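Local coordinates for protein nucleoporin nup120 (Schizosaccharomyces pombe, PDB 4GQ2) that serves as a structural component of the nuclear pore complex, whose nucleoporins can also act as docking partners for transiently associated transport factors, at residues Y512-N524 with V531-I543. Residues are numbered along the deposited sequence; the frame is centred on the assembly and turned at random.
Sequences YLDHFGDEILSIN and VTYINYANKVAFI
Lys539 NZ is gripped by two carboxylates from helix 492-515 and just beyond it: it lies 2.6 Å from Asp514 OD2 and 2.8 Å from Asp518 OD1, above both carboxylate planes. The lysine chain runs straight until chi4 (80°) bends the ammonium between them. His515 ND1 donates in its ring plane to the anti lone pair of Asp518 OD2, which should restrain that carboxylate's rotation, while Asp514 OD1 bonds Ser433. With alanine at Lys539, the carboxylates of Asp514 and Asp518 would probably lie close together without their shared cation. Strand 520-524, outermost in its sheet of the beta-propeller domain, runs antiparallel to strand 532-536. Leu521 and Ser522 both face Asn535, a classic beta bulge: Asn535 O takes Leu521 N at 2.9 Å and, weakly, Ser522 N. Asn535 ND2 reaches Ser522 OG (2.9 Å), also bonded to Ala60 O. On the other face Ile520 CD1 lies 4.0 Å above the Tyr536 ring, offset toward its rim, with CG1 anti to the backbone N (chi1 -176°) and chi2 near 72° turning CD1 over it. Tyr533 N donates to Asn524 O (2.7 Å). Charge pairing thus ties the helix to the hairpin, and backbone bonds carry the join along the strands.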
ATOM      1  N   TYR A 512       8.303   3.376 -19.521  1.00 40.53           N
ATOM      2  CA  TYR A 512       8.840   3.100 -20.858  1.00 44.58           C
ATOM      3  C   TYR A 512       9.507   1.729 -20.921  1.00 45.15           C
ATOM      4  O   TYR A 512       9.273   0.954 -21.848  1.00 47.97           O
ATOM      5  CB  TYR A 512       9.807   4.203 -21.316  1.00 44.01           C
ATOM      6  CG  TYR A 512      10.562   3.864 -22.581  1.00 46.80           C
ATOM      7  CD1 TYR A 512       9.961   3.984 -23.843  1.00 48.90           C
ATOM      8  CD2 TYR A 512      11.881   3.413 -22.518  1.00 44.87           C
ATOM      9  CE1 TYR A 512      10.661   3.665 -25.001  1.00 44.65           C
ATOM     10  CE2 TYR A 512      12.585   3.091 -23.665  1.00 51.29           C
ATOM     11  CZ  TYR A 512      11.979   3.215 -24.901  1.00 50.14           C
ATOM     12  OH  TYR A 512      12.708   2.885 -26.018  1.00 45.39           O
ATOM     13  N   LEU A 513      10.334   1.436 -19.927  1.00 47.28           N
ATOM     14  CA  LEU A 513      10.994   0.142 -19.849  1.00 45.24           C
ATOM     15  C   LEU A 513       9.988  -0.970 -19.611  1.00 50.47           C
ATOM     16  O   LEU A 513      10.045  -2.016 -20.268  1.00 49.03           O
ATOM     17  CB  LEU A 513      12.032   0.142 -18.732  1.00 46.64           C
ATOM     18  CG  LEU A 513      13.240   1.066 -18.899  1.00 42.45           C
ATOM     19  CD1 LEU A 513      14.106   0.937 -17.663  1.00 41.75           C
ATOM     20  CD2 LEU A 513      14.036   0.729 -20.151  1.00 38.10           C
ATOM     21  N   ASP A 514       9.058  -0.735 -18.684  1.00 40.22           N
ATOM     22  CA  ASP A 514       8.162  -1.790 -18.247  1.00 36.71           C
ATOM     23  C   ASP A 514       7.178  -2.184 -19.317  1.00 33.64           C
ATOM     24  O   ASP A 514       6.699  -3.312 -19.329  1.00 35.69           O
ATOM     25  CB  ASP A 514       7.391  -1.411 -16.988  1.00 36.95           C
ATOM     26  CG  ASP A 514       6.669  -2.604 -16.386  1.00 36.42           C
ATOM     27  OD1 ASP A 514       7.342  -3.522 -15.873  1.00 40.26           O
ATOM     28  OD2 ASP A 514       5.432  -2.637 -16.445  1.00 38.45           O
ATOM     29  N   HIS A 515       6.877  -1.243 -20.201  1.00 32.72           N
ATOM     30  CA  HIS A 515       5.935  -1.462 -21.285  1.00 36.60           C
ATOM     31  C   HIS A 515       6.409  -2.490 -22.280  1.00 36.01           C
ATOM     32  O   HIS A 515       5.596  -3.145 -22.929  1.00 40.26           O
ATOM     33  CB  HIS A 515       5.590  -0.140 -21.969  1.00 37.81           C
ATOM     34  CG  HIS A 515       4.445  -0.241 -22.938  1.00 43.89           C
ATOM     35  ND1 HIS A 515       3.318  -0.942 -22.663  1.00 45.72           N
ATOM     36  CD2 HIS A 515       4.274   0.298 -24.211  1.00 41.24           C
ATOM     37  CE1 HIS A 515       2.473  -0.855 -23.706  1.00 40.29           C
ATOM     38  NE2 HIS A 515       3.059  -0.097 -24.655  1.00 43.14           N
ATOM     39  N   PHE A 516       7.722  -2.668 -22.392  1.00 36.17           N
ATOM     40  CA  PHE A 516       8.273  -3.776 -23.183  1.00 38.21           C
ATOM     41  C   PHE A 516       7.820  -5.131 -22.633  1.00 42.15           C
ATOM     42  O   PHE A 516       7.644  -6.085 -23.391  1.00 46.70           O
ATOM     43  CB  PHE A 516       9.807  -3.697 -23.254  1.00 35.08           C
ATOM     44  CG  PHE A 516      10.314  -2.554 -24.091  1.00 42.84           C
ATOM     45  CD1 PHE A 516      10.138  -2.549 -25.480  1.00 41.92           C
ATOM     46  CD2 PHE A 516      10.965  -1.474 -23.498  1.00 43.34           C
ATOM     47  CE1 PHE A 516      10.589  -1.488 -26.254  1.00 37.62           C
ATOM     48  CE2 PHE A 516      11.428  -0.412 -24.269  1.00 47.36           C
ATOM     49  CZ  PHE A 516      11.238  -0.421 -25.648  1.00 47.01           C
ATOM     50  N   GLY A 517       7.621  -5.206 -21.315  1.00 38.17           N
ATOM     51  CA  GLY A 517       7.115  -6.416 -20.675  1.00 39.58           C
ATOM     52  C   GLY A 517       5.642  -6.715 -20.934  1.00 41.70           C
ATOM     53  O   GLY A 517       5.134  -7.769 -20.526  1.00 42.48           O
ATOM     54  N   ASP A 518       4.957  -5.797 -21.612  1.00 42.30           N
ATOM     55  CA  ASP A 518       3.527  -5.955 -21.922  1.00 41.77           C
ATOM     56  C   ASP A 518       3.242  -6.748 -23.197  1.00 44.53           C
ATOM     57  O   ASP A 518       2.080  -7.034 -23.504  1.00 40.73           O
ATOM     58  CB  ASP A 518       2.828  -4.596 -21.969  1.00 37.64           C
ATOM     59  CG  ASP A 518       2.841  -3.894 -20.622  1.00 43.93           C
ATOM     60  OD1 ASP A 518       2.710  -4.585 -19.589  1.00 42.53           O
ATOM     61  OD2 ASP A 518       2.990  -2.658 -20.594  1.00 44.10           O
ATOM     62  N   GLU A 519       4.294  -7.114 -23.928  1.00 38.05           N
ATOM     63  CA  GLU A 519       4.140  -7.940 -25.119  1.00 41.52           C
ATOM     64  C   GLU A 519       3.482  -9.280 -24.776  1.00 40.60           C
ATOM     65  O   GLU A 519       3.938  -9.991 -23.883  1.00 41.43           O
ATOM     66  CB  GLU A 519       5.501  -8.169 -25.781  1.00 47.25           C
ATOM     67  CG  GLU A 519       5.446  -8.959 -27.082  1.00 45.50           C
ATOM     68  CD  GLU A 519       6.745  -8.896 -27.870  1.00 57.14           C
ATOM     69  OE1 GLU A 519       7.750  -8.366 -27.345  1.00 51.21           O
ATOM     70  OE2 GLU A 519       6.765  -9.384 -29.017  1.00 65.66           O
ATOM     71  N   ILE A 520       2.406  -9.608 -25.482  1.00 38.76           N
ATOM     72  CA  ILE A 520       1.719 -10.886 -25.316  1.00 37.41           C
ATOM     73  C   ILE A 520       2.600 -11.999 -25.886  1.00 45.24           C
ATOM     74  O   ILE A 520       3.382 -11.756 -26.803  1.00 44.24           O
ATOM     75  CB  ILE A 520       0.309 -10.852 -25.970  1.00 42.67           C
ATOM     76  CG1 ILE A 520      -0.474 -12.143 -25.720  1.00 40.00           C
ATOM     77  CG2 ILE A 520       0.392 -10.570 -27.469  1.00 41.04           C
ATOM     78  CD1 ILE A 520      -0.959 -12.322 -24.305  1.00 41.36           C
ATOM     79  N   LEU A 521       2.498 -13.207 -25.327  1.00 46.16           N
ATOM     80  CA  LEU A 521       3.328 -14.327 -25.778  1.00 38.35           C
ATOM     81  C   LEU A 521       2.522 -15.601 -25.943  1.00 44.56           C
ATOM     82  O   LEU A 521       2.696 -16.326 -26.922  1.00 44.74           O
ATOM     83  CB  LEU A 521       4.506 -14.582 -24.829  1.00 33.23           C
ATOM     84  CG  LEU A 521       5.489 -13.441 -24.557  1.00 38.69           C
ATOM     85  CD1 LEU A 521       6.473 -13.845 -23.465  1.00 39.11           C
ATOM     86  CD2 LEU A 521       6.233 -13.022 -25.816  1.00 37.58           C
ATOM     87  N   SER A 522       1.654 -15.881 -24.976  1.00 47.44           N
ATOM     88  CA  SER A 522       0.804 -17.052 -25.036  1.00 38.86           C
ATOM     89  C   SER A 522      -0.387 -16.886 -24.118  1.00 44.42           C
ATOM     90  O   SER A 522      -0.428 -15.949 -23.317  1.00 39.46           O
ATOM     91  CB  SER A 522       1.582 -18.299 -24.631  1.00 35.88           C
ATOM     92  OG  SER A 522       1.744 -18.347 -23.225  1.00 37.26           O
ATOM     93  N   ILE A 523      -1.353 -17.799 -24.259  1.00 38.27           N
ATOM     94  CA  ILE A 523      -2.472 -17.941 -23.332  1.00 42.53           C
ATOM     95  C   ILE A 523      -2.698 -19.430 -23.020  1.00 50.00           C
ATOM     96  O   ILE A 523      -2.387 -20.298 -23.845  1.00 52.43           O
ATOM     97  CB  ILE A 523      -3.775 -17.268 -23.846  1.00 44.14           C
ATOM     98  CG1 ILE A 523      -4.334 -17.977 -25.090  1.00 47.39           C
ATOM     99  CG2 ILE A 523      -3.566 -15.777 -24.111  1.00 38.04           C
ATOM    100  CD1 ILE A 523      -5.791 -17.654 -25.364  1.00 41.84           C
ATOM    101  N   ASN A 524      -3.205 -19.725 -21.824  1.00 43.12           N
ATOM    102  CA  ASN A 524      -3.474 -21.103 -21.416  1.00 46.54           C
ATOM    103  C   ASN A 524      -4.732 -21.195 -20.589  1.00 56.95           C
ATOM    104  O   ASN A 524      -4.857 -20.513 -19.567  1.00 52.29           O
ATOM    105  CB  ASN A 524      -2.332 -21.681 -20.577  1.00 44.80           C
ATOM    106  CG  ASN A 524      -1.017 -21.724 -21.314  1.00 48.49           C
ATOM    107  OD1 ASN A 524      -0.173 -20.841 -21.140  1.00 46.86           O
ATOM    108  ND2 ASN A 524      -0.824 -22.757 -22.135  1.00 49.14           N
ATOM    109  N   VAL A 531      -9.845 -20.975 -14.864  1.00 76.30           N
ATOM    110  CA  VAL A 531      -9.169 -19.766 -15.337  1.00 70.11           C
ATOM    111  C   VAL A 531      -8.332 -19.892 -16.611  1.00 63.09           C
ATOM    112  O   VAL A 531      -7.631 -20.882 -16.821  1.00 60.17           O
ATOM    113  CB  VAL A 531      -8.307 -19.176 -14.195  1.00 64.95           C
ATOM    114  CG1 VAL A 531      -7.272 -18.192 -14.714  1.00 58.73           C
ATOM    115  CG2 VAL A 531      -9.208 -18.512 -13.165  1.00 69.76           C
ATOM    116  N   THR A 532      -8.413 -18.864 -17.453  1.00 49.98           N
ATOM    117  CA  THR A 532      -7.506 -18.733 -18.585  1.00 54.79           C
ATOM    118  C   THR A 532      -6.411 -17.696 -18.303  1.00 56.72           C
ATOM    119  O   THR A 532      -6.676 -16.497 -18.142  1.00 50.59           O
ATOM    120  CB  THR A 532      -8.233 -18.438 -19.919  1.00 50.16           C
ATOM    121  OG1 THR A 532      -7.338 -17.750 -20.805  1.00 51.85           O
ATOM    122  CG2 THR A 532      -9.449 -17.583 -19.697  1.00 54.56           C
ATOM    123  N   TYR A 533      -5.183 -18.193 -18.223  1.00 53.51           N
ATOM    124  CA  TYR A 533      -4.008 -17.368 -17.992  1.00 44.31           C
ATOM    125  C   TYR A 533      -3.592 -16.671 -19.277  1.00 40.99           C
ATOM    126  O   TYR A 533      -3.659 -17.252 -20.354  1.00 53.37           O
ATOM    127  CB  TYR A 533      -2.851 -18.235 -17.495  1.00 41.30           C
ATOM    128  CG  TYR A 533      -3.012 -18.759 -16.087  1.00 49.03           C
ATOM    129  CD1 TYR A 533      -3.745 -19.922 -15.830  1.00 45.87           C
ATOM    130  CD2 TYR A 533      -2.415 -18.106 -15.007  1.00 45.73           C
ATOM    131  CE1 TYR A 533      -3.889 -20.410 -14.540  1.00 47.32           C
ATOM    132  CE2 TYR A 533      -2.556 -18.587 -13.715  1.00 43.40           C
ATOM    133  CZ  TYR A 533      -3.292 -19.736 -13.485  1.00 49.55           C
ATOM    134  OH  TYR A 533      -3.426 -20.220 -12.200  1.00 49.14           O
ATOM    135  N   ILE A 534      -3.163 -15.423 -19.143  1.00 40.38           N
ATOM    136  CA  ILE A 534      -2.625 -14.637 -20.246  1.00 41.70           C
ATOM    137  C   ILE A 534      -1.179 -14.316 -19.913  1.00 40.87           C
ATOM    138  O   ILE A 534      -0.904 -13.700 -18.881  1.00 43.17           O
ATOM    139  CB  ILE A 534      -3.390 -13.311 -20.422  1.00 40.37           C
ATOM    140  CG1 ILE A 534      -4.871 -13.572 -20.699  1.00 45.17           C
ATOM    141  CG2 ILE A 534      -2.775 -12.491 -21.538  1.00 40.38           C
ATOM    142  CD1 ILE A 534      -5.768 -12.408 -20.330  1.00 56.83           C
ATOM    143  N   ASN A 535      -0.263 -14.715 -20.791  1.00 40.60           N
ATOM    144  CA  ASN A 535       1.165 -14.578 -20.515  1.00 36.55           C
ATOM    145  C   ASN A 535       1.834 -13.469 -21.299  1.00 36.95           C
ATOM    146  O   ASN A 535       1.957 -13.550 -22.527  1.00 45.92           O
ATOM    147  CB  ASN A 535       1.878 -15.912 -20.746  1.00 38.76           C
ATOM    148  CG  ASN A 535       1.304 -17.018 -19.895  1.00 42.34           C
ATOM    149  OD1 ASN A 535       1.276 -16.912 -18.669  1.00 40.51           O
ATOM    150  ND2 ASN A 535       0.826 -18.084 -20.539  1.00 42.56           N
ATOM    151  N   TYR A 536       2.241 -12.425 -20.579  1.00 35.79           N
ATOM    152  CA  TYR A 536       2.979 -11.306 -21.162  1.00 32.15           C
ATOM    153  C   TYR A 536       4.450 -11.515 -20.860  1.00 31.44           C
ATOM    154  O   TYR A 536       4.796 -12.413 -20.102  1.00 31.32           O
ATOM    155  CB  TYR A 536       2.502  -9.958 -20.597  1.00 34.17           C
ATOM    156  CG  TYR A 536       1.046  -9.638 -20.883  1.00 37.50           C
ATOM    157  CD1 TYR A 536       0.667  -9.072 -22.095  1.00 34.46           C
ATOM    158  CD2 TYR A 536       0.052  -9.899 -19.939  1.00 40.50           C
ATOM    159  CE1 TYR A 536      -0.656  -8.782 -22.370  1.00 35.61           C
ATOM    160  CE2 TYR A 536      -1.278  -9.600 -20.200  1.00 38.95           C
ATOM    161  CZ  TYR A 536      -1.624  -9.048 -21.423  1.00 43.41           C
ATOM    162  OH  TYR A 536      -2.931  -8.748 -21.707  1.00 49.06           O
ATOM    163  N   ALA A 537       5.301 -10.669 -21.432  1.00 37.50           N
ATOM    164  CA  ALA A 537       6.750 -10.831 -21.342  1.00 37.66           C
ATOM    165  C   ALA A 537       7.328 -10.588 -19.951  1.00 40.78           C
ATOM    166  O   ALA A 537       8.476 -10.966 -19.692  1.00 45.05           O
ATOM    167  CB  ALA A 537       7.446  -9.954 -22.375  1.00 38.13           C
ATOM    168  N   ASN A 538       6.562  -9.948 -19.065  1.00 35.22           N
ATOM    169  CA  ASN A 538       6.960  -9.862 -17.644  1.00 43.32           C
ATOM    170  C   ASN A 538       5.790  -9.767 -16.662  1.00 46.51           C
ATOM    171  O   ASN A 538       5.939  -9.274 -15.543  1.00 43.39           O
ATOM    172  CB  ASN A 538       8.063  -8.798 -17.382  1.00 31.74           C
ATOM    173  CG  ASN A 538       7.535  -7.367 -17.286  1.00 37.19           C
ATOM    174  OD1 ASN A 538       8.242  -6.475 -16.797  1.00 39.04           O
ATOM    175  ND2 ASN A 538       6.311  -7.135 -17.747  1.00 28.47           N
ATOM    176  N   LYS A 539       4.634 -10.260 -17.107  1.00 41.63           N
ATOM    177  CA  LYS A 539       3.394 -10.227 -16.337  1.00 41.80           C
ATOM    178  C   LYS A 539       2.525 -11.452 -16.663  1.00 41.58           C
ATOM    179  O   LYS A 539       2.555 -11.950 -17.792  1.00 39.00           O
ATOM    180  CB  LYS A 539       2.620  -8.937 -16.646  1.00 39.78           C
ATOM    181  CG  LYS A 539       3.377  -7.653 -16.323  1.00 40.87           C
ATOM    182  CD  LYS A 539       2.577  -6.414 -16.680  1.00 41.28           C
ATOM    183  CE  LYS A 539       3.331  -5.131 -16.355  1.00 41.32           C
ATOM    184  NZ  LYS A 539       4.352  -4.782 -17.385  1.00 35.01           N
ATOM    185  N   VAL A 540       1.788 -11.939 -15.661  1.00 37.03           N
ATOM    186  CA  VAL A 540       0.718 -12.931 -15.830  1.00 40.88           C
ATOM    187  C   VAL A 540      -0.602 -12.235 -15.590  1.00 43.97           C
ATOM    188  O   VAL A 540      -0.694 -11.337 -14.756  1.00 46.07           O
ATOM    189  CB  VAL A 540       0.702 -14.057 -14.761  1.00 45.55           C
ATOM    190  CG1 VAL A 540       0.592 -15.424 -15.420  1.00 43.74           C
ATOM    191  CG2 VAL A 540       1.893 -13.990 -13.829  1.00 50.44           C
ATOM    192  N   ALA A 541      -1.640 -12.694 -16.280  1.00 45.56           N
ATOM    193  CA  ALA A 541      -2.958 -12.129 -16.110  1.00 39.71           C
ATOM    194  C   ALA A 541      -4.029 -13.198 -16.297  1.00 48.34           C
ATOM    195  O   ALA A 541      -3.736 -14.311 -16.737  1.00 44.86           O
ATOM    196  CB  ALA A 541      -3.156 -10.985 -17.088  1.00 40.59           C
ATOM    197  N   PHE A 542      -5.263 -12.868 -15.930  1.00 42.35           N
ATOM    198  CA  PHE A 542      -6.412 -13.695 -16.291  1.00 56.04           C
ATOM    199  C   PHE A 542      -7.599 -12.853 -16.698  1.00 52.13           C
ATOM    200  O   PHE A 542      -7.704 -11.687 -16.323  1.00 49.92           O
ATOM    201  CB  PHE A 542      -6.826 -14.676 -15.188  1.00 65.00           C
ATOM    202  CG  PHE A 542      -6.081 -14.514 -13.906  1.00 66.63           C
ATOM    203  CD1 PHE A 542      -6.420 -13.514 -13.004  1.00 81.18           C
ATOM    204  CD2 PHE A 542      -5.046 -15.380 -13.591  1.00 69.02           C
ATOM    205  CE1 PHE A 542      -5.727 -13.371 -11.810  1.00 80.68           C
ATOM    206  CE2 PHE A 542      -4.351 -15.245 -12.400  1.00 79.44           C
ATOM    207  CZ  PHE A 542      -4.692 -14.240 -11.509  1.00 76.77           C
ATOM    208  N   ILE A 543      -8.484 -13.464 -17.476  1.00 51.25           N
ATOM    209  CA  ILE A 543      -9.682 -12.793 -17.966  1.00 56.27           C
ATOM    210  C   ILE A 543     -10.710 -12.712 -16.840  1.00 46.21           C
ATOM    211  O   ILE A 543     -10.759 -13.588 -15.969  1.00 40.85           O
ATOM    212  CB  ILE A 543     -10.256 -13.518 -19.210  1.00 51.18           C
ATOM    213  CG1 ILE A 543      -9.205 -13.552 -20.326  1.00 58.57           C
ATOM    214  CG2 ILE A 543     -11.516 -12.830 -19.722  1.00 53.99           C
ATOM    215  CD1 ILE A 543      -9.529 -14.493 -21.467  1.00 57.97           C
TER